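PDB 1GXM: pectate lyase from Cellvibrio cellulosa, which probably cleaves pectate, the polygalacturonic acid of plant cell walls, by anti-beta-elimination, the work of its family 10 polysaccharide lyase catalytic module. Local coordinates for residues Gly124-His129 / Lys204-Tyr209; Ala130-Asn135 / Ala194-Leu199; Thr190-Gln195 / Ser217-Val222. One frame throughout, in Å; residues are numbered along the deposited sequence. Where two conformers were deposited one is given.

Contact 1: Gly124-His129 / Lys204-Tyr209; sequences GGYSDH and KKARAY
Tyr-126 and His-129 both turn a ring face to the 204-209 loop, and CH-pi packing carries most of the contact. The Tyr-126 ring lies over the backbone of Ala-206, whose CB stands 3.9 Å from the ring centroid, 25° off the normal and nearest to CD1. A small residue suits this place because the ring can come down onto its CA. At the far end of the ring OH reaches the aliphatic part of Arg-207, 3.4 Å from CG. Tyr-126 CG sits between its own backbone N and carbonyl carbon (chi1 73°), which lays the ring along the loop. Lys-204 lies over one face of the His-129 ring, its CG 3.6 Å from the imidazole centroid and only 10° from the normal.

A water makes the polar link. It lies in the plane of the imidazole, 2.9 Å from His-129 NE2, and donates to Lys-205 O at 2.8 Å. His-129 ND1 holds a glycerol, probably from the crystallisation liquor, so both ring nitrogens have a partner.

Lys-204 and Arg-207 touch with their methylenes and take their charged ends to Asp-200 and Glu-210; Lys-205 NZ goes to Glu-212. The arrangement is a surface meeting of two loops in the lyase module, where the 3-10 turn 126-128 leads toward strand 130-131 and the bound glycerol may mark a pocket.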
loop_
_atom_site.group_PDB
_atom_site.type_symbol
_atom_site.label_atom_id
_atom_site.label_comp_id
_atom_site.label_asym_id
_atom_site.label_seq_id
_atom_site.Cartn_x
_atom_site.Cartn_y
_atom_site.Cartn_z
ATOM N N GLY A 124 10.705 -1.682 -16.416
ATOM C CA GLY A 124 10.150 -2.748 -17.220
ATOM C C GLY A 124 9.682 -3.888 -16.345
ATOM O O GLY A 124 10.050 -4.021 -15.181
ATOM N N GLY A 125 8.867 -4.738 -16.937
ATOM C CA GLY A 125 8.273 -5.850 -16.242
ATOM C C GLY A 125 7.234 -5.395 -15.246
ATOM O O GLY A 125 6.694 -4.288 -15.330
ATOM N N TYR A 126 6.978 -6.248 -14.260
ATOM C CA TYR A 126 5.834 -6.035 -13.396
ATOM C C TYR A 126 5.987 -4.811 -12.518
ATOM O O TYR A 126 5.025 -4.275 -12.054
ATOM C CB TYR A 126 5.530 -7.256 -12.543
ATOM C CG TYR A 126 6.521 -7.500 -11.418
ATOM C CD1 TYR A 126 6.402 -6.827 -10.220
ATOM C CD2 TYR A 126 7.540 -8.428 -11.531
ATOM C CE1 TYR A 126 7.272 -7.047 -9.182
ATOM C CE2 TYR A 126 8.440 -8.660 -10.498
ATOM C CZ TYR A 126 8.282 -7.947 -9.315
ATOM O OH TYR A 126 9.133 -8.136 -8.253
ATOM N N SER A 127 7.216 -4.366 -12.308
ATOM C CA SER A 127 7.463 -3.148 -11.562
ATOM C C SER A 127 6.795 -1.918 -12.151
ATOM O O SER A 127 6.596 -0.956 -11.448
ATOM C CB SER A 127 8.979 -2.936 -11.414
ATOM O OG SER A 127 9.450 -3.819 -10.423
ATOM N N ASP A 128 6.474 -1.950 -13.437
ATOM C CA ASP A 128 5.823 -0.813 -14.091
ATOM C C ASP A 128 4.340 -0.727 -13.754
ATOM O O ASP A 128 3.710 0.301 -13.988
ATOM C CB ASP A 128 5.927 -0.943 -15.614
ATOM C CG ASP A 128 7.304 -0.752 -16.145
ATOM O OD1 ASP A 128 8.269 -0.543 -15.377
ATOM O OD2 ASP A 128 7.478 -0.850 -17.380
ATOM N N HIS A 129 3.758 -1.828 -13.282
ATOM C CA HIS A 129 2.336 -1.857 -13.019
ATOM C C HIS A 129 1.963 -0.922 -11.886
ATOM O O HIS A 129 2.803 -0.574 -11.062
ATOM C CB HIS A 129 1.855 -3.259 -12.668
ATOM C CG HIS A 129 1.978 -4.240 -13.782
ATOM N ND1 HIS A 129 1.704 -3.918 -15.095
ATOM C CD2 HIS A 129 2.344 -5.541 -13.773
ATOM C CE1 HIS A 129 1.899 -4.990 -15.842
ATOM N NE2 HIS A 129 2.277 -5.990 -15.065
ATOM N N LYS A 204 -2.902 -7.969 -12.825
ATOM C CA LYS A 204 -1.671 -8.481 -13.407
ATOM C C LYS A 204 -0.960 -9.407 -12.435
ATOM O O LYS A 204 -1.233 -9.411 -11.232
ATOM C CB LYS A 204 -0.703 -7.339 -13.733
ATOM C CG LYS A 204 -1.264 -6.321 -14.679
ATOM C CD LYS A 204 -1.521 -6.848 -16.083
ATOM C CE LYS A 204 -2.100 -5.767 -16.925
ATOM N NZ LYS A 204 -2.428 -6.230 -18.324
ATOM N N LYS A 205 -0.039 -10.180 -12.972
ATOM C CA LYS A 205 0.906 -10.956 -12.184
ATOM C C LYS A 205 2.072 -10.060 -11.766
ATOM O O LYS A 205 2.295 -8.986 -12.321
ATOM C CB LYS A 205 1.509 -12.105 -12.996
ATOM C CG LYS A 205 0.540 -13.013 -13.727
ATOM C CD LYS A 205 1.274 -14.127 -14.498
ATOM C CE LYS A 205 0.397 -14.878 -15.495
ATOM N NZ LYS A 205 -0.567 -15.788 -14.850
ATOM N N ALA A 206 2.825 -10.529 -10.780
ATOM C CA ALA A 206 4.078 -9.903 -10.400
ATOM C C ALA A 206 5.159 -10.969 -10.489
ATOM O O ALA A 206 5.468 -11.430 -11.594
ATOM C CB ALA A 206 4.001 -9.211 -9.054
ATOM N N ARG A 207 5.688 -11.398 -9.349
ATOM C CA ARG A 207 6.638 -12.492 -9.335
ATOM C C ARG A 207 5.928 -13.782 -9.702
ATOM O O ARG A 207 4.715 -13.814 -9.864
ATOM C CB ARG A 207 7.358 -12.556 -7.997
ATOM C CG ARG A 207 8.205 -11.328 -7.795
ATOM C CD ARG A 207 8.830 -11.194 -6.452
ATOM N NE ARG A 207 7.828 -10.915 -5.448
ATOM C CZ ARG A 207 8.093 -10.607 -4.188
ATOM N NH1 ARG A 207 9.351 -10.531 -3.780
ATOM N NH2 ARG A 207 7.108 -10.379 -3.335
ATOM N N ALA A 208 6.690 -14.845 -9.865
ATOM C CA ALA A 208 6.128 -16.070 -10.426
ATOM C C ALA A 208 4.931 -16.582 -9.641
ATOM O O ALA A 208 3.990 -17.113 -10.214
ATOM C CB ALA A 208 7.174 -17.145 -10.505
ATOM N N TYR A 209 4.991 -16.406 -8.331
ATOM C CA TYR A 209 4.007 -16.976 -7.418
ATOM C C TYR A 209 2.959 -15.952 -7.028
ATOM O O TYR A 209 2.187 -16.187 -6.110
ATOM C CB TYR A 209 4.721 -17.551 -6.166
ATOM C CG TYR A 209 5.799 -16.633 -5.663
ATOM C CD1 TYR A 209 5.520 -15.579 -4.801
ATOM C CD2 TYR A 209 7.123 -16.790 -6.101
ATOM C CE1 TYR A 209 6.528 -14.698 -4.389
ATOM C CE2 TYR A 209 8.107 -15.915 -5.700
ATOM C CZ TYR A 209 7.806 -14.868 -4.860
ATOM O OH TYR A 209 8.805 -14.012 -4.445
HETATM O O HOH W 1 3.341 -8.663 -14.897
#

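Contact 2: Ala130-Asn135 / Ala194-Leu199; sequences ATFNDN and AQHGAL
Ala-130 and His-196 face each other as the hydrogen-bonded pair of a short antiparallel bridge. His-196 N gives Ala-130 O a fairly straight bond of 3.0 Å (161° at the hydrogen), whereas the return bond from Ala-130 N to His-196 O, 2.9 Å, is weak and bent. Thr-131 and Gln-195 form the adjoining non-hydrogen-bonded pair. Beyond it Ala-194 O gathers two donors, Phe-132 N at 2.9 Å, weakly, and Asn-133 N at 3.0 Å, the latter in the carbonyl plane on a lone pair.

The Phe-132 and His-196 rings meet obliquely; His-196 CD2 lies near the phenyl plane at its edge, 3.7 Å from Phe-132 CE2. Partners at both nitrogens, Tyr-201 O at ND1 and Cys-193 N at NE2, fix the rotation of that buried imidazole. On the same face as His-196, the small methyl of Ala-130 fits against Tyr-177 of helix 161-181.

Polar chains mark the side of Thr-131 and Gln-195. Gln-195 CG lies between its backbone N and carbonyl carbon (chi1 53°), and a bend at chi2 (-72°) brings OE1 within 2.9 Å of a water. Asn-133 OD1 is equally near that water, which can donate to either, though not to all its acceptors together. Gln-195 NE2 bonds to Lys-204 O. This is a two-stranded antiparallel sheet, buried between helix 161-181 and the 204-209 loop within the lyase module.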
loop_
_atom_site.group_PDB
_atom_site.type_symbol
_atom_site.label_atom_id
_atom_site.label_comp_id
_atom_site.label_asym_id
_atom_site.label_seq_id
_atom_site.Cartn_x
_atom_site.Cartn_y
_atom_site.Cartn_z
ATOM N N ALA A 130 0.698 -0.517 -11.848
ATOM C CA ALA A 130 0.135 0.110 -10.662
ATOM C C ALA A 130 0.345 -0.874 -9.515
ATOM O O ALA A 130 -0.148 -2.002 -9.547
ATOM C CB ALA A 130 -1.352 0.372 -10.851
ATOM N N THR A 131 1.091 -0.451 -8.504
ATOM C CA THR A 131 1.602 -1.377 -7.493
ATOM C C THR A 131 0.978 -1.120 -6.156
ATOM O O THR A 131 1.368 -0.233 -5.426
ATOM C CB THR A 131 3.094 -1.258 -7.407
ATOM O OG1 THR A 131 3.635 -1.625 -8.676
ATOM C CG2 THR A 131 3.654 -2.283 -6.416
ATOM N N PHE A 132 -0.005 -1.939 -5.826
ATOM C CA PHE A 132 -0.575 -1.912 -4.496
ATOM C C PHE A 132 0.234 -2.727 -3.517
ATOM O O PHE A 132 0.172 -2.494 -2.331
ATOM C CB PHE A 132 -2.022 -2.380 -4.511
ATOM C CG PHE A 132 -2.907 -1.513 -5.341
ATOM C CD1 PHE A 132 -3.101 -0.192 -5.004
ATOM C CD2 PHE A 132 -3.542 -1.988 -6.471
ATOM C CE1 PHE A 132 -3.909 0.618 -5.753
ATOM C CE2 PHE A 132 -4.337 -1.170 -7.225
ATOM C CZ PHE A 132 -4.530 0.124 -6.861
ATOM N N ASN A 133 1.039 -3.638 -4.034
ATOM C CA ASN A 133 1.927 -4.468 -3.260
ATOM C C ASN A 133 2.671 -3.692 -2.212
ATOM O O ASN A 133 3.179 -2.613 -2.467
ATOM C CB ASN A 133 2.942 -5.120 -4.194
ATOM C CG ASN A 133 3.657 -6.258 -3.551
ATOM O OD1 ASN A 133 3.060 -7.298 -3.294
ATOM N ND2 ASN A 133 4.935 -6.094 -3.292
ATOM N N ASP A 134 2.747 -4.279 -1.022
ATOM C CA ASP A 134 3.421 -3.674 0.123
ATOM C C ASP A 134 2.895 -2.286 0.441
ATOM O O ASP A 134 3.618 -1.407 0.882
ATOM C CB ASP A 134 4.924 -3.609 -0.114
ATOM C CG ASP A 134 5.690 -3.828 1.179
ATOM O OD1 ASP A 134 6.917 -3.669 1.172
ATOM O OD2 ASP A 134 5.135 -4.154 2.253
ATOM N N ASN A 135 1.608 -2.098 0.220
ATOM C CA ASN A 135 0.924 -0.838 0.453
ATOM C C ASN A 135 1.519 0.332 -0.318
ATOM O O ASN A 135 1.308 1.470 0.048
ATOM C CB ASN A 135 0.883 -0.529 1.954
ATOM C CG ASN A 135 0.058 -1.501 2.706
ATOM O OD1 ASN A 135 -1.042 -1.868 2.269
ATOM N ND2 ASN A 135 0.564 -1.939 3.852
ATOM N N ALA A 194 -2.931 -7.198 -6.186
ATOM C CA ALA A 194 -1.747 -6.528 -5.670
ATOM C C ALA A 194 -1.100 -5.636 -6.717
ATOM O O ALA A 194 -0.388 -4.712 -6.383
ATOM C CB ALA A 194 -0.758 -7.495 -5.127
ATOM N N GLN A 195 -1.352 -5.914 -7.983
ATOM C CA GLN A 195 -0.879 -5.048 -9.039
ATOM C C GLN A 195 -1.855 -5.117 -10.199
ATOM O O GLN A 195 -2.451 -6.160 -10.453
ATOM C CB GLN A 195 0.550 -5.372 -9.470
ATOM C CG GLN A 195 0.794 -6.788 -9.832
ATOM C CD GLN A 195 0.793 -7.744 -8.651
ATOM O OE1 GLN A 195 1.409 -7.456 -7.613
ATOM N NE2 GLN A 195 0.169 -8.889 -8.816
ATOM N N HIS A 196 -2.015 -3.973 -10.868
ATOM C CA HIS A 196 -2.924 -3.814 -11.998
ATOM C C HIS A 196 -2.203 -3.093 -13.111
ATOM O O HIS A 196 -1.245 -2.367 -12.879
ATOM C CB HIS A 196 -4.135 -2.961 -11.627
ATOM C CG HIS A 196 -5.153 -3.644 -10.775
ATOM N ND1 HIS A 196 -6.399 -3.970 -11.249
ATOM C CD2 HIS A 196 -5.121 -4.056 -9.483
ATOM C CE1 HIS A 196 -7.098 -4.548 -10.285
ATOM N NE2 HIS A 196 -6.345 -4.606 -9.200
ATOM N N GLY A 197 -2.720 -3.238 -14.320
ATOM C CA GLY A 197 -2.123 -2.559 -15.456
ATOM C C GLY A 197 -2.278 -1.066 -15.299
ATOM O O GLY A 197 -3.357 -0.563 -15.024
ATOM N N ALA A 198 -1.181 -0.350 -15.471
ATOM C CA ALA A 198 -1.185 1.079 -15.306
ATOM C C ALA A 198 -2.113 1.753 -16.284
ATOM O O ALA A 198 -2.700 2.778 -15.965
ATOM C CB ALA A 198 0.215 1.614 -15.465
ATOM N N LEU A 199 -2.230 1.186 -17.482
ATOM C CA LEU A 199 -3.075 1.759 -18.521
ATOM C C LEU A 199 -4.378 1.044 -18.734
ATOM O O LEU A 199 -5.355 1.653 -19.164
ATOM C CB LEU A 199 -2.326 1.833 -19.844
ATOM C CG LEU A 199 -1.032 2.643 -19.789
ATOM C CD1 LEU A 199 -0.483 2.796 -21.209
ATOM C CD2 LEU A 199 -1.225 3.989 -19.167
HETATM O O HOH W 2 2.227 -9.082 -5.370
#

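Contact 3: Thr190-Gln195 / Ser217-Val222; sequences TVWCAQ and SESVGV
The largely extended backbone of Val-191 to Cys-193 runs beside the start of helix 219-226, closest where the CA atoms of Trp-192 and Ser-219 are 5.7 Å apart. The module belongs to the pectic acid lyase family of the six-hairpin clan, consistent with an alpha/alpha toroid-type fold, and this contact packs a loop on a helix in its core. Ser-219 is small enough to let the loop descend and polar enough to bind it: its OG accepts a 3.2 Å bond from Trp-192 N, nearly straight at 161°, and another from a water, and is also hydrogen-bonded to Ser-215 O. Val-191 CB presses against the same OG at 3.2 Å.

Glu-218 bends at chi2, its CG 3.9 Å from Ala-194 CB, and takes its carboxylate to the backbone N atoms of Asp-134 and Asn-135, just ahead of helix 136-148. Trp-192 NE1 bonds to Ile-178 O, which holds the indole in place for Val-222. Branched and apolar, that valine brings CB close and, with CG1 anti to the backbone N (chi1 178°), puts CG1 3.4 Å from the centroid of the six-membered ring of Trp-192, 1° off the ring normal.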
loop_
_atom_site.group_PDB
_atom_site.type_symbol
_atom_site.label_atom_id
_atom_site.label_comp_id
_atom_site.label_asym_id
_atom_site.label_seq_id
_atom_site.Cartn_x
_atom_site.Cartn_y
_atom_site.Cartn_z
ATOM N N THR A 190 -15.734 -5.548 -5.702
ATOM C CA THR A 190 -14.978 -6.257 -4.668
ATOM C C THR A 190 -13.771 -5.447 -4.254
ATOM O O THR A 190 -13.923 -4.423 -3.641
ATOM C CB THR A 190 -14.623 -7.706 -5.087
ATOM O OG1 THR A 190 -13.844 -7.737 -6.289
ATOM C CG2 THR A 190 -15.910 -8.510 -5.370
ATOM N N VAL A 191 -12.569 -5.910 -4.583
ATOM C CA VAL A 191 -11.339 -5.280 -4.120
ATOM C C VAL A 191 -10.334 -5.223 -5.271
ATOM O O VAL A 191 -10.737 -5.043 -6.416
ATOM C CB VAL A 191 -10.801 -5.922 -2.825
ATOM C CG1 VAL A 191 -11.764 -5.677 -1.689
ATOM C CG2 VAL A 191 -10.502 -7.412 -2.989
ATOM N N TRP A 192 -9.046 -5.341 -4.968
ATOM C CA TRP A 192 -8.006 -5.114 -5.939
ATOM C C TRP A 192 -7.020 -6.251 -5.907
ATOM O O TRP A 192 -6.842 -6.922 -4.904
ATOM C CB TRP A 192 -7.231 -3.804 -5.639
ATOM C CG TRP A 192 -8.115 -2.616 -5.700
ATOM C CD1 TRP A 192 -8.302 -1.798 -6.766
ATOM C CD2 TRP A 192 -9.016 -2.163 -4.687
ATOM N NE1 TRP A 192 -9.241 -0.853 -6.473
ATOM C CE2 TRP A 192 -9.699 -1.046 -5.203
ATOM C CE3 TRP A 192 -9.288 -2.568 -3.380
ATOM C CZ2 TRP A 192 -10.657 -0.355 -4.471
ATOM C CZ3 TRP A 192 -10.228 -1.897 -2.659
ATOM C CH2 TRP A 192 -10.927 -0.812 -3.208
ATOM N N CYS A 193 -6.351 -6.433 -7.024
ATOM C CA CYS A 193 -5.160 -7.258 -7.116
ATOM C C CYS A 193 -3.992 -6.491 -6.539
ATOM O O CYS A 193 -4.012 -5.288 -6.426
ATOM C CB CYS A 193 -4.894 -7.596 -8.593
ATOM S SG CYS A 193 -3.713 -8.913 -8.839
ATOM N N ALA A 194 -2.931 -7.198 -6.186
ATOM C CA ALA A 194 -1.747 -6.528 -5.670
ATOM C C ALA A 194 -1.100 -5.636 -6.717
ATOM O O ALA A 194 -0.388 -4.712 -6.383
ATOM C CB ALA A 194 -0.758 -7.495 -5.127
ATOM N N GLN A 195 -1.352 -5.914 -7.983
ATOM C CA GLN A 195 -0.879 -5.048 -9.039
ATOM C C GLN A 195 -1.855 -5.117 -10.199
ATOM O O GLN A 195 -2.451 -6.160 -10.453
ATOM C CB GLN A 195 0.550 -5.372 -9.470
ATOM C CG GLN A 195 0.794 -6.788 -9.832
ATOM C CD GLN A 195 0.793 -7.744 -8.651
ATOM O OE1 GLN A 195 1.409 -7.456 -7.613
ATOM N NE2 GLN A 195 0.169 -8.889 -8.816
ATOM N N SER A 217 -4.325 -9.226 1.215
ATOM C CA SER A 217 -3.346 -8.459 1.975
ATOM C C SER A 217 -3.336 -6.988 1.609
ATOM O O SER A 217 -3.311 -6.141 2.474
ATOM C CB SER A 217 -1.958 -9.042 1.754
ATOM O OG SER A 217 -1.733 -9.243 0.374
ATOM N N GLU A 218 -3.350 -6.673 0.329
ATOM C CA GLU A 218 -3.130 -5.288 -0.095
ATOM C C GLU A 218 -4.399 -4.483 -0.173
ATOM O O GLU A 218 -4.348 -3.260 -0.176
ATOM C CB GLU A 218 -2.393 -5.217 -1.441
ATOM C CG GLU A 218 -1.116 -6.028 -1.495
ATOM C CD GLU A 218 -0.064 -5.628 -0.484
ATOM O OE1 GLU A 218 -0.192 -4.600 0.197
ATOM O OE2 GLU A 218 0.928 -6.355 -0.412
ATOM N N SER A 219 -5.540 -5.146 -0.232
ATOM C CA SER A 219 -6.777 -4.413 -0.399
ATOM C C SER A 219 -7.150 -3.640 0.857
ATOM O O SER A 219 -7.860 -2.666 0.768
ATOM C CB SER A 219 -7.882 -5.340 -0.836
ATOM O OG SER A 219 -7.642 -5.773 -2.154
ATOM N N VAL A 220 -6.622 -4.033 2.012
ATOM C CA VAL A 220 -6.851 -3.316 3.267
ATOM C C VAL A 220 -6.361 -1.880 3.153
ATOM O O VAL A 220 -7.087 -0.925 3.422
ATOM C CB VAL A 220 -6.113 -3.996 4.420
ATOM C CG1 VAL A 220 -6.231 -3.188 5.705
ATOM C CG2 VAL A 220 -6.620 -5.421 4.609
ATOM N N GLY A 221 -5.121 -1.719 2.713
ATOM C CA GLY A 221 -4.532 -0.402 2.630
ATOM C C GLY A 221 -5.209 0.460 1.595
ATOM O O GLY A 221 -5.278 1.679 1.740
ATOM N N VAL A 222 -5.675 -0.153 0.518
ATOM C CA VAL A 222 -6.387 0.612 -0.510
ATOM C C VAL A 222 -7.669 1.177 0.098
ATOM O O VAL A 222 -8.000 2.343 -0.064
ATOM C CB VAL A 222 -6.719 -0.254 -1.725
ATOM C CG1 VAL A 222 -7.501 0.565 -2.737
ATOM C CG2 VAL A 222 -5.461 -0.790 -2.382
HETATM O O HOH W 3 -4.839 -4.765 -3.421
#

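Overall arrangement
Contact 1 lies at the surface, whereas contacts 2 and 3 are both in the interior. Contact 2 is about 9 Å from each of the others between centres, and contacts 1 and 3 are about 15 Å apart. Along the chain contact 2 is nested within the loop closed by contact 1, while contacts 1 and 3 cross, their segments alternating. Contacts 2 and 3 share Ala-194 and Gln-195, so the chain between 190 and 209 takes part in all three. Together the contacts connect the surface loops, the short sheet of strands 130-131 and 195-196, and the loop beside helix 219-226 inside one lyase module.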